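Local structure of protein BIM1 (Saccharomyces cerevisiae, 4E61) at residues A11-T14 against K15-T19; E25-E28 against Q29-T33. The protein binds microtubules, including their plus ends, and is represented here by its C-terminal domain, which contains the EB1-like motif. One frame throughout, in Å; residues are numbered along the deposited sequence.

Contact 1: residues A11-T14 against K15-T19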
loop_
_atom_site.group_PDB
_atom_site.type_symbol
_atom_site.label_atom_id
_atom_site.label_comp_id
_atom_site.label_asym_id
_atom_site.label_seq_id
_atom_site.Cartn_x
_atom_site.Cartn_y
_atom_site.Cartn_z
ATOM N N ALA A 11 -19.661 30.012 20.999
ATOM C CA ALA A 11 -18.331 30.098 20.416
ATOM C C ALA A 11 -17.651 28.723 20.453
ATOM O O ALA A 11 -17.079 28.317 19.451
ATOM C CB ALA A 11 -17.497 31.134 21.145
ATOM N N GLU A 12 -17.760 27.994 21.585
ATOM C CA GLU A 12 -17.233 26.635 21.759
ATOM C C GLU A 12 -17.902 25.689 20.759
ATOM O O GLU A 12 -17.230 24.825 20.183
ATOM C CB GLU A 12 -17.521 26.107 23.182
ATOM C CG GLU A 12 -16.695 26.730 24.300
ATOM C CD GLU A 12 -17.293 26.634 25.700
ATOM O OE1 GLU A 12 -17.622 25.507 26.140
ATOM O OE2 GLU A 12 -17.403 27.689 26.372
ATOM N N LEU A 13 -19.220 25.864 20.548
ATOM C CA LEU A 13 -19.990 25.022 19.639
ATOM C C LEU A 13 -19.579 25.213 18.179
ATOM O O LEU A 13 -19.326 24.216 17.497
ATOM C CB LEU A 13 -21.511 25.177 19.840
ATOM C CG LEU A 13 -22.425 24.421 18.841
ATOM C CD1 LEU A 13 -22.238 22.886 18.898
ATOM C CD2 LEU A 13 -23.860 24.827 18.999
ATOM N N THR A 14 -19.481 26.489 17.708
ATOM C CA THR A 14 -19.078 26.754 16.326
ATOM C C THR A 14 -17.621 26.370 16.080
ATOM O O THR A 14 -17.292 25.910 14.989
ATOM C CB THR A 14 -19.502 28.143 15.809
ATOM O OG1 THR A 14 -18.604 29.120 16.276
ATOM C CG2 THR A 14 -20.951 28.508 16.143
ATOM N N LYS A 15 -16.775 26.483 17.115
ATOM C CA LYS A 15 -15.378 26.064 17.042
ATOM C C LYS A 15 -15.317 24.547 16.943
ATOM O O LYS A 15 -14.489 24.051 16.188
ATOM C CB LYS A 15 -14.561 26.545 18.242
ATOM C CG LYS A 15 -13.084 26.714 17.898
ATOM C CD LYS A 15 -12.233 26.732 19.137
ATOM C CE LYS A 15 -10.757 26.850 18.842
ATOM N NZ LYS A 15 -9.942 26.644 20.073
ATOM N N SER A 16 -16.218 23.811 17.657
ATOM C CA SER A 16 -16.228 22.349 17.583
ATOM C C SER A 16 -16.804 21.816 16.254
ATOM O O SER A 16 -16.325 20.795 15.770
ATOM C CB SER A 16 -16.856 21.711 18.820
ATOM O OG SER A 16 -18.269 21.761 18.805
ATOM N N GLN A 17 -17.747 22.557 15.622
ATOM C CA GLN A 17 -18.313 22.226 14.314
ATOM C C GLN A 17 -17.252 22.405 13.207
ATOM O O GLN A 17 -17.334 21.750 12.157
ATOM C CB GLN A 17 -19.552 23.087 14.018
ATOM C CG GLN A 17 -20.829 22.703 14.796
ATOM C CD GLN A 17 -21.884 23.820 14.772
ATOM O OE1 GLN A 17 -21.580 25.024 14.654
ATOM N NE2 GLN A 17 -23.152 23.460 14.909
ATOM N N GLU A 18 -16.260 23.287 13.449
ATOM C CA GLU A 18 -15.143 23.572 12.547
ATOM C C GLU A 18 -14.110 22.459 12.644
ATOM O O GLU A 18 -13.498 22.123 11.633
ATOM C CB GLU A 18 -14.489 24.915 12.887
ATOM C CG GLU A 18 -15.262 26.130 12.403
ATOM C CD GLU A 18 -14.599 27.472 12.662
ATOM O OE1 GLU A 18 -13.544 27.509 13.340
ATOM O OE2 GLU A 18 -15.138 28.493 12.177
ATOM N N THR A 19 -13.888 21.904 13.861
ATOM C CA THR A 19 -12.981 20.779 14.040
ATOM C C THR A 19 -13.597 19.524 13.383
ATOM O O THR A 19 -12.886 18.862 12.631
ATOM C CB THR A 19 -12.368 20.637 15.443
ATOM O OG1 THR A 19 -13.006 19.615 16.181
ATOM C CG2 THR A 19 -12.203 21.944 16.205
#

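Contact 2: residues E25-E28 against Q29-T33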
loop_
_atom_site.group_PDB
_atom_site.type_symbol
_atom_site.label_atom_id
_atom_site.label_comp_id
_atom_site.label_asym_id
_atom_site.label_seq_id
_atom_site.Cartn_x
_atom_site.Cartn_y
_atom_site.Cartn_z
ATOM N N GLU A 25 -12.131 16.158 6.562
ATOM C CA GLU A 25 -11.159 16.407 5.493
ATOM C C GLU A 25 -10.003 15.430 5.633
ATOM O O GLU A 25 -9.602 14.826 4.634
ATOM C CB GLU A 25 -10.642 17.861 5.502
ATOM C CG GLU A 25 -11.709 18.941 5.361
ATOM C CD GLU A 25 -12.486 19.026 4.059
ATOM O OE1 GLU A 25 -12.362 20.064 3.369
ATOM O OE2 GLU A 25 -13.266 18.091 3.757
ATOM N N GLU A 26 -9.505 15.235 6.882
ATOM C CA GLU A 26 -8.441 14.274 7.211
ATOM C C GLU A 26 -8.855 12.855 6.828
ATOM O O GLU A 26 -8.074 12.168 6.188
ATOM C CB GLU A 26 -8.094 14.318 8.695
ATOM C CG GLU A 26 -7.094 15.399 9.045
ATOM C CD GLU A 26 -6.399 15.209 10.377
ATOM O OE1 GLU A 26 -6.013 14.058 10.692
ATOM O OE2 GLU A 26 -6.209 16.220 11.093
ATOM N N ILE A 27 -10.100 12.439 7.177
ATOM C CA ILE A 27 -10.647 11.119 6.840
ATOM C C ILE A 27 -10.668 10.882 5.325
ATOM O O ILE A 27 -10.219 9.821 4.875
ATOM C CB ILE A 27 -11.977 10.816 7.578
ATOM C CG1 ILE A 27 -11.668 10.381 9.027
ATOM C CG2 ILE A 27 -12.837 9.761 6.847
ATOM C CD1 ILE A 27 -12.635 10.891 10.058
ATOM N N GLU A 28 -11.115 11.894 4.547
ATOM C CA GLU A 28 -11.127 11.843 3.079
ATOM C C GLU A 28 -9.687 11.748 2.540
ATOM O O GLU A 28 -9.455 11.013 1.587
ATOM C CB GLU A 28 -11.898 13.027 2.459
ATOM C CG GLU A 28 -13.414 12.932 2.605
ATOM C CD GLU A 28 -14.093 11.746 1.945
ATOM O OE1 GLU A 28 -14.578 10.856 2.682
ATOM O OE2 GLU A 28 -14.155 11.713 0.695
ATOM N N GLN A 29 -8.719 12.414 3.209
ATOM C CA GLN A 29 -7.301 12.339 2.867
ATOM C C GLN A 29 -6.789 10.900 3.093
ATOM O O GLN A 29 -6.192 10.325 2.176
ATOM C CB GLN A 29 -6.479 13.338 3.701
ATOM C CG GLN A 29 -5.769 14.396 2.873
ATOM C CD GLN A 29 -6.597 15.642 2.708
ATOM O OE1 GLN A 29 -6.409 16.636 3.422
ATOM N NE2 GLN A 29 -7.526 15.622 1.752
ATOM N N TYR A 30 -7.082 10.315 4.291
ATOM C CA TYR A 30 -6.707 8.952 4.702
ATOM C C TYR A 30 -7.318 7.885 3.816
ATOM O O TYR A 30 -6.646 6.904 3.506
ATOM C CB TYR A 30 -7.016 8.676 6.174
ATOM C CG TYR A 30 -5.966 9.202 7.134
ATOM C CD1 TYR A 30 -4.694 8.635 7.190
ATOM C CD2 TYR A 30 -6.259 10.236 8.024
ATOM C CE1 TYR A 30 -3.727 9.115 8.075
ATOM C CE2 TYR A 30 -5.305 10.717 8.920
ATOM C CZ TYR A 30 -4.039 10.156 8.942
ATOM O OH TYR A 30 -3.107 10.649 9.829
ATOM N N LYS A 31 -8.580 8.082 3.387
ATOM C CA LYS A 31 -9.291 7.177 2.474
ATOM C C LYS A 31 -8.574 7.151 1.106
ATOM O O LYS A 31 -8.493 6.100 0.478
ATOM C CB LYS A 31 -10.750 7.626 2.286
ATOM C CG LYS A 31 -11.707 7.222 3.404
ATOM C CD LYS A 31 -13.091 7.818 3.139
ATOM C CE LYS A 31 -14.142 7.394 4.130
ATOM N NZ LYS A 31 -15.443 8.049 3.846
ATOM N N GLY A 32 -8.071 8.315 0.689
ATOM C CA GLY A 32 -7.309 8.535 -0.528
ATOM C C GLY A 32 -5.939 7.888 -0.444
ATOM O O GLY A 32 -5.475 7.329 -1.437
ATOM N N THR A 33 -5.278 7.946 0.735
ATOM C CA THR A 33 -3.980 7.297 0.912
ATOM C C THR A 33 -4.076 5.766 0.989
ATOM O O THR A 33 -3.178 5.097 0.483
ATOM C CB THR A 33 -2.989 8.000 1.882
ATOM O OG1 THR A 33 -2.033 7.048 2.373
ATOM C CG2 THR A 33 -3.648 8.643 3.052
#

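Contact 1: residues A11-T14 against K15-T19
Leu13 O takes two bonds from the next turn of the helix. Gln17 N gives Leu13 O the regular backbone bond at 3.0 Å. The hydroxyl of Ser16 gives it a second, with OG 3.0 Å from Leu13 O. The Ser16 donor comes in at a C=O...OG angle of 120°, more bent than the 156° of the backbone donor. OG can reach back because it stands between its own backbone N and carbonyl carbon (chi1 78°). The buried hydroxyl is thereby satisfied within its own helix.

The rest of the backbone follows the i to i+4 pattern. Lys15 N bonds to Ala11 O and Ser16 N to Glu12 O. Glu18 N to Thr14 O is weak, at 3.2 Å. At the end of 15-19, Thr19 O accepts a hydrogen bond from Ser22 OG.

Gln17 runs back along the helix and slants across Leu13, with NE2 4.1 Å from Leu13 CG. The other end of the same amide faces Thr14, where Gln17 OE1 lies 3.8 Å from the methyl CG2. Gln17 OE1 also lies 3.5 Å from Thr14 CA, so the amide lies over the backbone there. Lys15 is extended and carries its amine away from residues 11-14. Its CB stays near Ala11 O.

Gln17 and Lys15 lie on the exposed part of the helix. Both segments belong to helix 2-63, which pairs with the second subunit in the coiled coil. Leu13 packs on Ser16 of that subunit, and Ser16 packs on its Ser16 counterpart there.

Contact 2: residues E25-E28 against Q29-T33
Glu26 and Tyr30 lie side by side on one flank of the helix and point the same way. The carboxylate and the ring are turned 47° against each other. Glu26 OE1 comes 3.8 Å from Tyr30 CE2. The ring leans back over the preceding turn because CG stands beside its own backbone N (chi1 -82°), which brings Tyr30 CD2 to 3.2 Å from Glu26 O. Glu26 O also accepts Tyr30 N at 2.8 Å, in a bond with an N-H...O angle of 162°. With an alanine at Tyr30, the Glu26 side chain would probably lose its neighbour, and the packing on Lys31 of the second subunit would go with it.

Lys31 is extended and reaches back across Glu28 and Ile27. Glu28 bends at chi2 to meet it. Lys31 NZ and Glu28 OE1 form a salt bridge at 3.2 Å, with the amine nearly in line with the C-O bond. On the other partner, Ile27 CG2 touches Lys31 CE at 3.8 Å. The lysine thus packs its methylenes on a buried isoleucine and pairs its charge with an exposed acid.

Ile27 packs on Leu23 of the second subunit, and Lys31 on Tyr30 there. Apolar Ile27 and the partly polar Tyr30 and Lys31 thus meet the second subunit, while the salt bridge is formed with exposed Glu28. It probably offsets the charge of that glutamate.

In the fold
Both contacts are nine-residue spans of helix 2-63, in series along it, with centres about 21 Å apart and nearest atoms about 7 Å apart. Neither is a deep core. Contact 1 is partly buried, with two buried residues, and lies far out, about 36 Å from the chain's centre. Contact 2 is more of a surface contact, with one buried residue, and lies about 15 Å from that centre. In contact 1 a leucine and a small hydroxyl residue, Leu13 and Ser16, meet the second subunit. In contact 2 an isoleucine, an aromatic ring and a lysine do so. The side-chain bond is hydroxyl to backbone carbonyl in contact 1 and a salt bridge in contact 2.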